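Local coordinates for vacuolar aminopeptidase 1 (Saccharomyces cerevisiae S288c, PDB 4R8F), which removes N-terminal amino acids, preferably neutral or hydrophobic ones, from peptides as a dodecameric vacuolar zinc enzyme, and is the main cargo of the cytoplasm-to-vacuole targeting pathway, at residues 4-9 / 442-447; 92-97 / 235-240; 309-314 / 330-335; 374-379 / 423-428. All coordinates share one frame; numbering follows the deposited sequence.

Interaction 1 (4-9 / 442-447); sequences NYEDIA and GSKDVG
Val446 brings its CG1 methyl to 3.6 Å from the backbone O of Ile8, and the same methyl lies 4.3 Å from Ile8 CG1. This branch stands opposite the backbone N of Val446 (chi1 173°), on the side from which the 4-9 segment approaches. Next along the chain, the bare CA of Gly447 is met by Glu6 OE2 at 3.5 Å. A bend at chi2 of Glu6 (-96°) carries the carboxylate across this glycine, where no side chain obstructs it. The carboxylate meets this CA and the carbonyl O of Lys444 by proximity; the latter pair are both acceptors. Lys444 NZ stays 6.4 Å from Glu6 OE2, and any attraction between the opposite charges is probably weak at this range. Ala9 CB completes the interface, 3.7 Å from Ser443 O. The N-terminal loop, just ahead of helix 9-18, is thus laid against the first turn of the long helix 445-465, so that the N-terminal loop of this M18 peptidase meets the start of its C-terminal helix. Just before that turn, Gly442 N donates to Asp445 OD2 (3.1 Å) from above the carboxylate plane. Farther out, Ser443 OG binds Lys250 O and Lys444 N binds Asn363 OD1, while Ile245 of strand 244-246 supports both Ala9 and Ser443. Val446 also packs on Leu262 and Phe265 of helix 258-276.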
loop_
_atom_site.group_PDB
_atom_site.type_symbol
_atom_site.label_atom_id
_atom_site.label_comp_id
_atom_site.label_asym_id
_atom_site.label_seq_id
_atom_site.Cartn_x
_atom_site.Cartn_y
_atom_site.Cartn_z
ATOM N N ASN A 4 -27.573 -49.781 -25.318
ATOM C CA ASN A 4 -26.954 -50.793 -24.441
ATOM C C ASN A 4 -25.447 -50.955 -24.702
ATOM O O ASN A 4 -24.711 -51.438 -23.840
ATOM C CB ASN A 4 -27.699 -52.144 -24.531
ATOM C CG ASN A 4 -26.993 -53.268 -23.787
ATOM O OD1 ASN A 4 -26.135 -53.951 -24.348
ATOM N ND2 ASN A 4 -27.368 -53.481 -22.529
ATOM N N TYR A 5 -24.992 -50.520 -25.877
ATOM C CA TYR A 5 -23.600 -50.637 -26.268
ATOM C C TYR A 5 -22.881 -49.291 -26.153
ATOM O O TYR A 5 -21.728 -49.164 -26.564
ATOM C CB TYR A 5 -23.511 -51.198 -27.695
ATOM C CG TYR A 5 -22.406 -52.218 -27.911
ATOM C CD1 TYR A 5 -22.016 -53.096 -26.893
ATOM C CD2 TYR A 5 -21.770 -52.327 -29.147
ATOM C CE1 TYR A 5 -21.014 -54.027 -27.094
ATOM C CE2 TYR A 5 -20.767 -53.261 -29.357
ATOM C CZ TYR A 5 -20.394 -54.108 -28.327
ATOM O OH TYR A 5 -19.400 -55.040 -28.527
ATOM N N GLU A 6 -23.555 -48.301 -25.559
ATOM C CA GLU A 6 -22.913 -47.045 -25.187
ATOM C C GLU A 6 -22.041 -47.252 -23.940
ATOM O O GLU A 6 -21.689 -46.289 -23.257
ATOM C CB GLU A 6 -23.952 -45.933 -24.960
ATOM C CG GLU A 6 -24.842 -45.631 -26.171
ATOM C CD GLU A 6 -24.369 -44.469 -27.040
ATOM O OE1 GLU A 6 -24.979 -44.247 -28.112
ATOM O OE2 GLU A 6 -23.406 -43.770 -26.665
ATOM N N ASP A 7 -21.705 -48.514 -23.640
ATOM C CA ASP A 7 -20.571 -48.841 -22.773
ATOM C C ASP A 7 -19.782 -50.063 -23.303
ATOM O O ASP A 7 -20.270 -51.179 -23.117
ATOM C CB ASP A 7 -21.027 -49.137 -21.324
ATOM C CG ASP A 7 -22.507 -48.838 -21.077
ATOM O OD1 ASP A 7 -23.155 -48.178 -21.912
ATOM O OD2 ASP A 7 -23.029 -49.277 -20.028
ATOM N N ILE A 8 -18.608 -49.951 -23.954
ATOM C CA ILE A 8 -17.894 -48.762 -24.533
ATOM C C ILE A 8 -17.333 -47.658 -23.623
ATOM O O ILE A 8 -16.339 -47.023 -23.974
ATOM C CB ILE A 8 -18.599 -48.140 -25.781
ATOM C CG1 ILE A 8 -17.587 -47.605 -26.813
ATOM C CG2 ILE A 8 -19.452 -46.944 -25.419
ATOM C CD1 ILE A 8 -16.398 -48.493 -27.117
ATOM N N ALA A 9 -17.929 -47.457 -22.460
ATOM C CA ALA A 9 -17.458 -46.490 -21.497
ATOM C C ALA A 9 -16.564 -47.297 -20.569
ATOM O O ALA A 9 -15.514 -46.823 -20.132
ATOM C CB ALA A 9 -18.629 -45.876 -20.745
ATOM N N GLY A 442 -19.605 -36.966 -19.738
ATOM C CA GLY A 442 -20.805 -37.787 -19.829
ATOM C C GLY A 442 -20.454 -39.261 -19.915
ATOM O O GLY A 442 -19.402 -39.628 -20.437
ATOM N N SER A 443 -21.326 -40.115 -19.393
ATOM C CA SER A 443 -21.138 -41.554 -19.534
ATOM C C SER A 443 -21.468 -42.008 -20.964
ATOM O O SER A 443 -20.994 -43.056 -21.409
ATOM C CB SER A 443 -21.987 -42.315 -18.515
ATOM O OG SER A 443 -23.358 -42.010 -18.675
ATOM N N LYS A 444 -22.278 -41.219 -21.675
ATOM C CA LYS A 444 -22.613 -41.493 -23.074
ATOM C C LYS A 444 -21.657 -40.814 -24.061
ATOM O O LYS A 444 -21.785 -41.014 -25.265
ATOM C CB LYS A 444 -24.037 -41.024 -23.406
ATOM C CG LYS A 444 -25.161 -41.691 -22.627
ATOM C CD LYS A 444 -26.232 -42.259 -23.558
ATOM C CE LYS A 444 -27.649 -42.167 -23.001
ATOM N NZ LYS A 444 -28.447 -41.119 -23.708
ATOM N N ASP A 445 -20.707 -40.024 -23.566
ATOM C CA ASP A 445 -19.903 -39.151 -24.433
ATOM C C ASP A 445 -18.834 -39.861 -25.271
ATOM O O ASP A 445 -18.491 -39.388 -26.352
ATOM C CB ASP A 445 -19.267 -38.015 -23.617
ATOM C CG ASP A 445 -20.230 -36.864 -23.367
ATOM O OD1 ASP A 445 -21.374 -36.923 -23.865
ATOM O OD2 ASP A 445 -19.853 -35.888 -22.677
ATOM N N VAL A 446 -18.304 -40.978 -24.782
ATOM C CA VAL A 446 -17.358 -41.776 -25.568
ATOM C C VAL A 446 -18.076 -42.333 -26.789
ATOM O O VAL A 446 -17.584 -42.224 -27.910
ATOM C CB VAL A 446 -16.763 -42.944 -24.753
ATOM C CG1 VAL A 446 -15.914 -43.855 -25.636
ATOM C CG2 VAL A 446 -15.926 -42.417 -23.602
ATOM N N GLY A 447 -19.246 -42.925 -26.555
ATOM C CA GLY A 447 -20.056 -43.511 -27.620
ATOM C C GLY A 447 -20.540 -42.499 -28.640
ATOM O O GLY A 447 -20.451 -42.741 -29.845
#

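Interaction 2 (92-97 / 235-240); sequences LTVKLK and LDLFDV
Lys95 and Asp236 run side by side and point the same way, and the ammonium comes to the syn side of the carboxylate oxygen: NZ lies 2.7 Å from Asp236 OD1, 15° out of the carboxylate plane. The lysine chain is extended until its last torsion, where a bend (chi4 -76°) folds NZ over to the aspartate. Asp234 gives the ammonium a second salt bridge, and Tyr116 adds a cation-pi contact. Thr93 crosses Asp236 at about a right angle, its OG1 3.6 Å from OD2. Strands 93-97 and 235-239 run antiparallel, neighbours in the middle of a six-stranded antiparallel sheet consistent with the dimerization domain of M18 aminopeptidases. Lys95 and Asp236 are a non-hydrogen-bonded pair, whereas Val94 and Leu237 are a hydrogen-bonded one, with Leu237 N donating almost straight to Val94 O (2.7 Å, 171°). Leu96 N reaches Leu235 O at 3.1 Å. On the face away from the salt bridge, Val94 and Leu237 cross obliquely, CG1 to CD1 4.0 Å. Leu96 and Leu235 instead lie alongside each other, with CD2 and CD1 also 4.0 Å apart. Ile131 of strand 129-137 packs on Leu96, Leu235 and Leu237, and helix 213-223 adds Leu215 against Leu96 and Val219 against Leu235.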
loop_
_atom_site.group_PDB
_atom_site.type_symbol
_atom_site.label_atom_id
_atom_site.label_comp_id
_atom_site.label_asym_id
_atom_site.label_seq_id
_atom_site.Cartn_x
_atom_site.Cartn_y
_atom_site.Cartn_z
ATOM N N LEU A 92 -1.153 -34.464 -18.832
ATOM C CA LEU A 92 -0.418 -33.871 -17.726
ATOM C C LEU A 92 0.045 -34.968 -16.786
ATOM O O LEU A 92 -0.758 -35.797 -16.366
ATOM C CB LEU A 92 -1.292 -32.897 -16.943
ATOM C CG LEU A 92 -1.872 -31.688 -17.673
ATOM C CD1 LEU A 92 -2.407 -30.712 -16.639
ATOM C CD2 LEU A 92 -0.847 -31.005 -18.563
ATOM N N THR A 93 1.338 -34.980 -16.480
ATOM C CA THR A 93 1.879 -35.902 -15.491
ATOM C C THR A 93 3.071 -35.317 -14.756
ATOM O O THR A 93 3.505 -34.194 -15.010
ATOM C CB THR A 93 2.296 -37.262 -16.110
ATOM O OG1 THR A 93 2.966 -37.048 -17.360
ATOM C CG2 THR A 93 1.077 -38.164 -16.317
ATOM N N VAL A 94 3.556 -36.101 -13.806
ATOM C CA VAL A 94 4.804 -35.857 -13.131
ATOM C C VAL A 94 5.790 -36.829 -13.754
ATOM O O VAL A 94 5.460 -37.989 -13.986
ATOM C CB VAL A 94 4.652 -36.140 -11.630
ATOM C CG1 VAL A 94 5.988 -36.027 -10.915
ATOM C CG2 VAL A 94 3.618 -35.203 -11.024
ATOM N N LYS A 95 6.990 -36.351 -14.041
ATOM C CA LYS A 95 8.015 -37.188 -14.628
ATOM C C LYS A 95 9.206 -37.309 -13.714
ATOM O O LYS A 95 9.605 -36.352 -13.055
ATOM C CB LYS A 95 8.466 -36.627 -15.970
ATOM C CG LYS A 95 7.511 -36.964 -17.092
ATOM C CD LYS A 95 8.108 -36.631 -18.442
ATOM C CE LYS A 95 7.115 -36.902 -19.558
ATOM N NZ LYS A 95 6.968 -38.357 -19.858
ATOM N N LEU A 96 9.766 -38.511 -13.695
ATOM C CA LEU A 96 10.999 -38.784 -12.995
ATOM C C LEU A 96 12.087 -37.985 -13.693
ATOM O O LEU A 96 12.204 -38.040 -14.918
ATOM C CB LEU A 96 11.309 -40.276 -13.077
ATOM C CG LEU A 96 11.945 -40.907 -11.850
ATOM C CD1 LEU A 96 10.898 -41.137 -10.775
ATOM C CD2 LEU A 96 12.615 -42.214 -12.238
ATOM N N LYS A 97 12.865 -37.222 -12.933
ATOM C CA LYS A 97 13.962 -36.459 -13.521
ATOM C C LYS A 97 15.081 -37.403 -13.981
ATOM O O LYS A 97 15.213 -38.506 -13.449
ATOM C CB LYS A 97 14.506 -35.427 -12.534
ATOM C CG LYS A 97 13.573 -34.249 -12.295
ATOM C CD LYS A 97 14.353 -33.022 -11.863
ATOM C CE LYS A 97 13.445 -31.938 -11.308
ATOM N NZ LYS A 97 13.368 -32.004 -9.818
ATOM N N LEU A 235 10.107 -42.341 -17.367
ATOM C CA LEU A 235 9.040 -42.807 -16.497
ATOM C C LEU A 235 8.163 -41.669 -15.999
ATOM O O LEU A 235 8.653 -40.585 -15.679
ATOM C CB LEU A 235 9.635 -43.539 -15.298
ATOM C CG LEU A 235 10.566 -44.706 -15.628
ATOM C CD1 LEU A 235 11.122 -45.312 -14.348
ATOM C CD2 LEU A 235 9.843 -45.760 -16.460
ATOM N N ASP A 236 6.864 -41.948 -15.929
ATOM C CA ASP A 236 5.874 -41.024 -15.396
ATOM C C ASP A 236 5.442 -41.478 -14.023
ATOM O O ASP A 236 5.636 -42.633 -13.653
ATOM C CB ASP A 236 4.621 -41.009 -16.278
ATOM C CG ASP A 236 4.873 -40.429 -17.649
ATOM O OD1 ASP A 236 6.032 -40.074 -17.951
ATOM O OD2 ASP A 236 3.903 -40.325 -18.430
ATOM N N LEU A 237 4.851 -40.547 -13.281
ATOM C CA LEU A 237 4.037 -40.857 -12.119
ATOM C C LEU A 237 2.607 -40.446 -12.450
ATOM O O LEU A 237 2.359 -39.318 -12.894
ATOM C CB LEU A 237 4.530 -40.107 -10.891
ATOM C CG LEU A 237 5.900 -40.513 -10.353
ATOM C CD1 LEU A 237 6.266 -39.625 -9.177
ATOM C CD2 LEU A 237 5.921 -41.979 -9.950
ATOM N N PHE A 238 1.672 -41.363 -12.233
ATOM C CA PHE A 238 0.288 -41.174 -12.653
ATOM C C PHE A 238 -0.657 -41.748 -11.614
ATOM O O PHE A 238 -0.274 -42.613 -10.833
ATOM C CB PHE A 238 0.057 -41.867 -14.000
ATOM C CG PHE A 238 0.549 -43.287 -14.035
ATOM C CD1 PHE A 238 -0.230 -44.323 -13.539
ATOM C CD2 PHE A 238 1.803 -43.580 -14.537
ATOM C CE1 PHE A 238 0.232 -45.625 -13.553
ATOM C CE2 PHE A 238 2.269 -44.877 -14.558
ATOM C CZ PHE A 238 1.485 -45.901 -14.063
ATOM N N ASP A 239 -1.897 -41.272 -11.629
ATOM C CA ASP A 239 -2.942 -41.754 -10.727
ATOM C C ASP A 239 -3.324 -43.188 -11.080
ATOM O O ASP A 239 -3.727 -43.460 -12.202
ATOM C CB ASP A 239 -4.182 -40.848 -10.817
ATOM C CG ASP A 239 -5.121 -40.999 -9.622
ATOM O OD1 ASP A 239 -5.043 -42.018 -8.905
ATOM O OD2 ASP A 239 -5.953 -40.091 -9.399
ATOM N N VAL A 240 -3.206 -44.103 -10.122
ATOM C CA VAL A 240 -3.618 -45.495 -10.352
ATOM C C VAL A 240 -5.083 -45.757 -10.005
ATOM O O VAL A 240 -5.530 -46.895 -10.083
ATOM C CB VAL A 240 -2.732 -46.521 -9.606
ATOM C CG1 VAL A 240 -1.339 -46.543 -10.214
ATOM C CG2 VAL A 240 -2.685 -46.247 -8.102
#

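Interaction 3 (309-314 / 330-335); sequences LLESVV and TVWANS
Trp332 is the bump of this contact: the CZ2-CH2 side of its six-membered ring pushes into a hollow on helix 309-321 formed by Leu310, Glu311 and Val314. Val314 closes most tightly, its CG2 3.7 Å from Trp332 CH2 and its CG1 3.8 Å from CZ2, so the two methyls abut the CZ2-CH2 bond, one at each carbon. Leu310 slides past the indole in the opposite direction and offers CG at 4.0 Å from CH2. Glu311 supplies backbone bulk, with CA 4.2 Å from CZ2, while its carboxylate turns elsewhere, to Gln419. All three approach the indole obliquely. The long ring bridges backbones that stay well apart, since Glu311 and Trp332 have their CA atoms 9.5 Å from each other. A smaller methyl contact, Val314 CG1 to Val331 CG1 at 4.3 Å, adds to this beside the indole, from the residue before Trp332. After the indole, Ser335 OG donates to Val331 O. Around this helix-on-helix packing, Leu310 rests on Thr288, Thr290 and Tyr292 of strand 286-292 in the large mixed sheet, and helix 412-420 contributes Leu416 against Leu310 and Thr420 against both Glu311 and Trp332.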
loop_
_atom_site.group_PDB
_atom_site.type_symbol
_atom_site.label_atom_id
_atom_site.label_comp_id
_atom_site.label_asym_id
_atom_site.label_seq_id
_atom_site.Cartn_x
_atom_site.Cartn_y
_atom_site.Cartn_z
ATOM N N LEU A 309 4.004 -35.138 -38.907
ATOM C CA LEU A 309 3.820 -36.556 -39.226
ATOM C C LEU A 309 2.668 -36.752 -40.210
ATOM O O LEU A 309 2.767 -37.562 -41.128
ATOM C CB LEU A 309 3.566 -37.406 -37.977
ATOM C CG LEU A 309 3.458 -38.915 -38.253
ATOM C CD1 LEU A 309 4.726 -39.454 -38.903
ATOM C CD2 LEU A 309 3.141 -39.693 -36.982
ATOM N N LEU A 310 1.579 -36.015 -40.010
ATOM C CA LEU A 310 0.422 -36.096 -40.902
ATOM C C LEU A 310 0.810 -35.796 -42.345
ATOM O O LEU A 310 0.456 -36.534 -43.264
ATOM C CB LEU A 310 -0.679 -35.131 -40.456
ATOM C CG LEU A 310 -1.816 -34.892 -41.452
ATOM C CD1 LEU A 310 -2.654 -36.151 -41.610
ATOM C CD2 LEU A 310 -2.683 -33.722 -41.021
ATOM N N GLU A 311 1.540 -34.707 -42.532
ATOM C CA GLU A 311 1.930 -34.276 -43.865
ATOM C C GLU A 311 2.925 -35.271 -44.463
ATOM O O GLU A 311 2.885 -35.572 -45.654
ATOM C CB GLU A 311 2.531 -32.869 -43.823
ATOM C CG GLU A 311 1.592 -31.803 -43.258
ATOM C CD GLU A 311 1.785 -31.564 -41.764
ATOM O OE1 GLU A 311 1.483 -32.470 -40.959
ATOM O OE2 GLU A 311 2.236 -30.462 -41.394
ATOM N N SER A 312 3.811 -35.783 -43.618
ATOM C CA SER A 312 4.776 -36.789 -44.025
ATOM C C SER A 312 4.067 -38.046 -44.540
ATOM O O SER A 312 4.372 -38.528 -45.626
ATOM C CB SER A 312 5.705 -37.120 -42.855
ATOM O OG SER A 312 6.581 -38.180 -43.177
ATOM N N VAL A 313 3.106 -38.552 -43.768
ATOM C CA VAL A 313 2.321 -39.723 -44.165
ATOM C C VAL A 313 1.680 -39.542 -45.540
ATOM O O VAL A 313 1.815 -40.401 -46.412
ATOM C CB VAL A 313 1.227 -40.037 -43.124
ATOM C CG1 VAL A 313 0.130 -40.923 -43.704
ATOM C CG2 VAL A 313 1.850 -40.705 -41.910
ATOM N N VAL A 314 0.998 -38.413 -45.715
ATOM C CA VAL A 314 0.277 -38.100 -46.945
ATOM C C VAL A 314 1.201 -37.950 -48.156
ATOM O O VAL A 314 0.887 -38.456 -49.233
ATOM C CB VAL A 314 -0.586 -36.828 -46.767
ATOM C CG1 VAL A 314 -1.076 -36.292 -48.107
ATOM C CG2 VAL A 314 -1.766 -37.126 -45.853
ATOM N N THR A 330 -3.357 -29.406 -54.184
ATOM C CA THR A 330 -4.714 -29.782 -54.569
ATOM C C THR A 330 -5.300 -30.773 -53.562
ATOM O O THR A 330 -6.490 -30.726 -53.275
ATOM C CB THR A 330 -4.739 -30.357 -56.002
ATOM O OG1 THR A 330 -4.296 -29.347 -56.916
ATOM C CG2 THR A 330 -6.140 -30.801 -56.408
ATOM N N VAL A 331 -4.462 -31.657 -53.021
ATOM C CA VAL A 331 -4.898 -32.602 -51.992
ATOM C C VAL A 331 -5.412 -31.862 -50.756
ATOM O O VAL A 331 -6.506 -32.144 -50.266
ATOM C CB VAL A 331 -3.767 -33.556 -51.547
ATOM C CG1 VAL A 331 -4.239 -34.453 -50.410
ATOM C CG2 VAL A 331 -3.278 -34.407 -52.709
ATOM N N TRP A 332 -4.618 -30.914 -50.263
ATOM C CA TRP A 332 -4.957 -30.193 -49.041
ATOM C C TRP A 332 -6.108 -29.215 -49.251
ATOM O O TRP A 332 -6.988 -29.093 -48.389
ATOM C CB TRP A 332 -3.720 -29.504 -48.457
ATOM C CG TRP A 332 -2.709 -30.490 -47.940
ATOM C CD1 TRP A 332 -1.406 -30.620 -48.334
ATOM C CD2 TRP A 332 -2.928 -31.503 -46.947
ATOM N NE1 TRP A 332 -0.801 -31.645 -47.643
ATOM C CE2 TRP A 332 -1.711 -32.200 -46.784
ATOM C CE3 TRP A 332 -4.031 -31.878 -46.170
ATOM C CZ2 TRP A 332 -1.568 -33.256 -45.879
ATOM C CZ3 TRP A 332 -3.884 -32.936 -45.264
ATOM C CH2 TRP A 332 -2.662 -33.610 -45.133
ATOM N N ALA A 333 -6.130 -28.550 -50.405
ATOM C CA ALA A 333 -7.260 -27.685 -50.766
ATOM C C ALA A 333 -8.599 -28.423 -50.769
ATOM O O ALA A 333 -9.641 -27.797 -50.621
ATOM C CB ALA A 333 -7.023 -27.036 -52.119
ATOM N N ASN A 334 -8.569 -29.744 -50.946
ATOM C CA ASN A 334 -9.779 -30.563 -50.939
ATOM C C ASN A 334 -9.983 -31.367 -49.656
ATOM O O ASN A 334 -10.904 -32.183 -49.580
ATOM C CB ASN A 334 -9.757 -31.517 -52.135
ATOM C CG ASN A 334 -9.908 -30.792 -53.456
ATOM O OD1 ASN A 334 -10.949 -30.207 -53.727
ATOM N ND2 ASN A 334 -8.869 -30.820 -54.279
ATOM N N SER A 335 -9.141 -31.132 -48.651
ATOM C CA SER A 335 -9.163 -31.915 -47.416
ATOM C C SER A 335 -9.958 -31.229 -46.307
ATOM O O SER A 335 -10.231 -30.033 -46.364
ATOM C CB SER A 335 -7.736 -32.159 -46.933
ATOM O OG SER A 335 -6.981 -32.861 -47.904
#

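Interaction 4 (374-379 / 423-428); sequences GHMATD and RTIDLG
His375 donates from NE2 to Asp426 OD1 in a short, nearly straight bond (2.7 Å, N-H...O angle 167°). The aspartate oxygen lies in the imidazole plane, yet the nitrogen reaches it from well above the carboxylate plane, and the two planes are 56° apart. His375 holds CG between its own backbone N and carbonyl carbon (chi1 86°), which directs the ring at strand 423-428. The second polar anchor is a salt bridge: Arg423 NE lies 3.2 Å from both Asp379 OD1 and Asp379 OD2, a single N-H shared by two syn lone pairs. Beyond NE, the guanidinium serves other partners, NH1 binding Tyr464 OH and NH2 binding Asn63 of a neighbouring subunit. Between these anchors sits Met376. Its SD accepts a weak hydrogen bond from Asp426 N at 3.2 Å, while its CE packs on Ile425 CG2 at 4.0 Å and its CG lies over one face of the His375 ring. At the ring edge, His375 CE1 comes within 3.4 Å of Thr424 O. The loop between strand 366-370 and helix 380-393, with two overlapping beta turns, is thereby fastened to a strand inside the central mixed sheet. Asp379 works twice, as N-cap of helix 380-393 and as partner of Arg423. His375 with Asp426 and Asp379 with Arg423 thus give one another polar partners, and the His-carboxylate bond probably restrains Asp426, whose side chain lies about 7 Å from that of the zinc ligand Asp341.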
loop_
_atom_site.group_PDB
_atom_site.type_symbol
_atom_site.label_atom_id
_atom_site.label_comp_id
_atom_site.label_asym_id
_atom_site.label_seq_id
_atom_site.Cartn_x
_atom_site.Cartn_y
_atom_site.Cartn_z
ATOM N N GLY A 374 -8.480 -16.380 -32.931
ATOM C CA GLY A 374 -8.206 -17.803 -33.141
ATOM C C GLY A 374 -8.548 -18.209 -34.562
ATOM O O GLY A 374 -9.272 -17.502 -35.266
ATOM N N HIS A 375 -8.056 -19.375 -34.971
ATOM C CA HIS A 375 -7.939 -19.705 -36.394
ATOM C C HIS A 375 -9.257 -19.956 -37.141
ATOM O O HIS A 375 -9.278 -19.934 -38.374
ATOM C CB HIS A 375 -6.976 -20.890 -36.587
ATOM C CG HIS A 375 -7.623 -22.234 -36.454
ATOM N ND1 HIS A 375 -8.069 -22.950 -37.544
ATOM C CD2 HIS A 375 -7.890 -22.997 -35.367
ATOM C CE1 HIS A 375 -8.584 -24.095 -37.135
ATOM N NE2 HIS A 375 -8.487 -24.147 -35.819
ATOM N N MET A 376 -10.344 -20.179 -36.405
ATOM C CA MET A 376 -11.643 -20.467 -37.019
ATOM C C MET A 376 -12.567 -19.261 -37.123
ATOM O O MET A 376 -13.654 -19.361 -37.698
ATOM C CB MET A 376 -12.354 -21.572 -36.252
ATOM C CG MET A 376 -11.949 -22.969 -36.676
ATOM S SD MET A 376 -13.115 -24.146 -35.988
ATOM C CE MET A 376 -14.622 -23.652 -36.828
ATOM N N ALA A 377 -12.155 -18.130 -36.561
ATOM C CA ALA A 377 -12.802 -16.871 -36.888
ATOM C C ALA A 377 -12.606 -16.666 -38.382
ATOM O O ALA A 377 -11.567 -17.040 -38.933
ATOM C CB ALA A 377 -12.181 -15.725 -36.108
ATOM N N THR A 378 -13.610 -16.099 -39.038
ATOM C CA THR A 378 -13.562 -15.861 -40.485
ATOM C C THR A 378 -13.594 -17.150 -41.338
ATOM O O THR A 378 -13.253 -17.113 -42.521
ATOM C CB THR A 378 -12.358 -14.966 -40.901
ATOM O OG1 THR A 378 -11.179 -15.759 -41.090
ATOM C CG2 THR A 378 -12.079 -13.888 -39.858
ATOM N N ASP A 379 -14.006 -18.275 -40.742
ATOM C CA ASP A 379 -14.291 -19.504 -41.496
ATOM C C ASP A 379 -15.579 -20.179 -41.008
ATOM O O ASP A 379 -15.584 -21.073 -40.147
ATOM C CB ASP A 379 -13.123 -20.494 -41.482
ATOM C CG ASP A 379 -13.327 -21.660 -42.460
ATOM O OD1 ASP A 379 -14.406 -21.770 -43.087
ATOM O OD2 ASP A 379 -12.398 -22.474 -42.609
ATOM N N ARG A 423 -8.687 -26.845 -44.827
ATOM C CA ARG A 423 -9.713 -26.336 -43.942
ATOM C C ARG A 423 -9.796 -27.224 -42.706
ATOM O O ARG A 423 -9.940 -28.440 -42.813
ATOM C CB ARG A 423 -11.050 -26.291 -44.675
ATOM C CG ARG A 423 -12.218 -25.827 -43.838
ATOM C CD ARG A 423 -13.406 -25.475 -44.718
ATOM N NE ARG A 423 -13.412 -24.067 -45.136
ATOM C CZ ARG A 423 -13.465 -23.623 -46.394
ATOM N NH1 ARG A 423 -13.503 -24.459 -47.428
ATOM N NH2 ARG A 423 -13.483 -22.313 -46.619
ATOM N N THR A 424 -9.699 -26.593 -41.540
ATOM C CA THR A 424 -9.564 -27.289 -40.267
ATOM C C THR A 424 -10.628 -26.802 -39.295
ATOM O O THR A 424 -10.857 -25.609 -39.176
ATOM C CB THR A 424 -8.170 -27.036 -39.663
ATOM O OG1 THR A 424 -7.168 -27.426 -40.608
ATOM C CG2 THR A 424 -7.973 -27.817 -38.367
ATOM N N ILE A 425 -11.276 -27.733 -38.604
ATOM C CA ILE A 425 -12.329 -27.398 -37.649
ATOM C C ILE A 425 -11.926 -27.900 -36.269
ATOM O O ILE A 425 -11.628 -29.080 -36.106
ATOM C CB ILE A 425 -13.669 -28.052 -38.044
ATOM C CG1 ILE A 425 -14.038 -27.704 -39.494
ATOM C CG2 ILE A 425 -14.783 -27.613 -37.103
ATOM C CD1 ILE A 425 -14.402 -28.908 -40.325
ATOM N N ASP A 426 -11.902 -26.998 -35.290
ATOM C CA ASP A 426 -11.652 -27.373 -33.898
ATOM C C ASP A 426 -12.946 -27.822 -33.239
ATOM O O ASP A 426 -13.952 -27.114 -33.253
ATOM C CB ASP A 426 -11.049 -26.215 -33.101
ATOM C CG ASP A 426 -9.595 -25.957 -33.453
ATOM O OD1 ASP A 426 -9.134 -26.436 -34.510
ATOM O OD2 ASP A 426 -8.901 -25.264 -32.682
ATOM N N LEU A 427 -12.913 -29.013 -32.665
ATOM C CA LEU A 427 -14.051 -29.532 -31.940
ATOM C C LEU A 427 -13.579 -30.587 -30.958
ATOM O O LEU A 427 -12.387 -30.877 -30.877
ATOM C CB LEU A 427 -15.094 -30.098 -32.913
ATOM C CG LEU A 427 -14.643 -31.102 -33.976
ATOM C CD1 LEU A 427 -14.157 -32.405 -33.358
ATOM C CD2 LEU A 427 -15.794 -31.367 -34.938
ATOM N N GLY A 428 -14.510 -31.153 -30.207
ATOM C CA GLY A 428 -14.173 -32.249 -29.326
ATOM C C GLY A 428 -15.273 -32.622 -28.364
ATOM O O GLY A 428 -16.379 -32.083 -28.405
#

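Interactions 3 and 4 are neighbours, their centres about 17 Å apart, and they touch where Ser335 O packs 4.2 Å from Arg423 CB; both also meet the same adjoining subunit. Interaction 2 lies across the chain's centre, about 32 Å from interaction 4, centre to centre, but the assembly brings the two together: Lys95 of interaction 2 packs on Thr378, an interaction 4 residue, of a neighbouring subunit. Both come near the zinc ligands, with the side chain of Thr93 about 8 Å from that of Glu296 and the side chain of Asp426 about 9 Å from that of Glu295. Interaction 1 encloses the others along the chain and approaches interaction 4 to about 8 Å between nearest atoms.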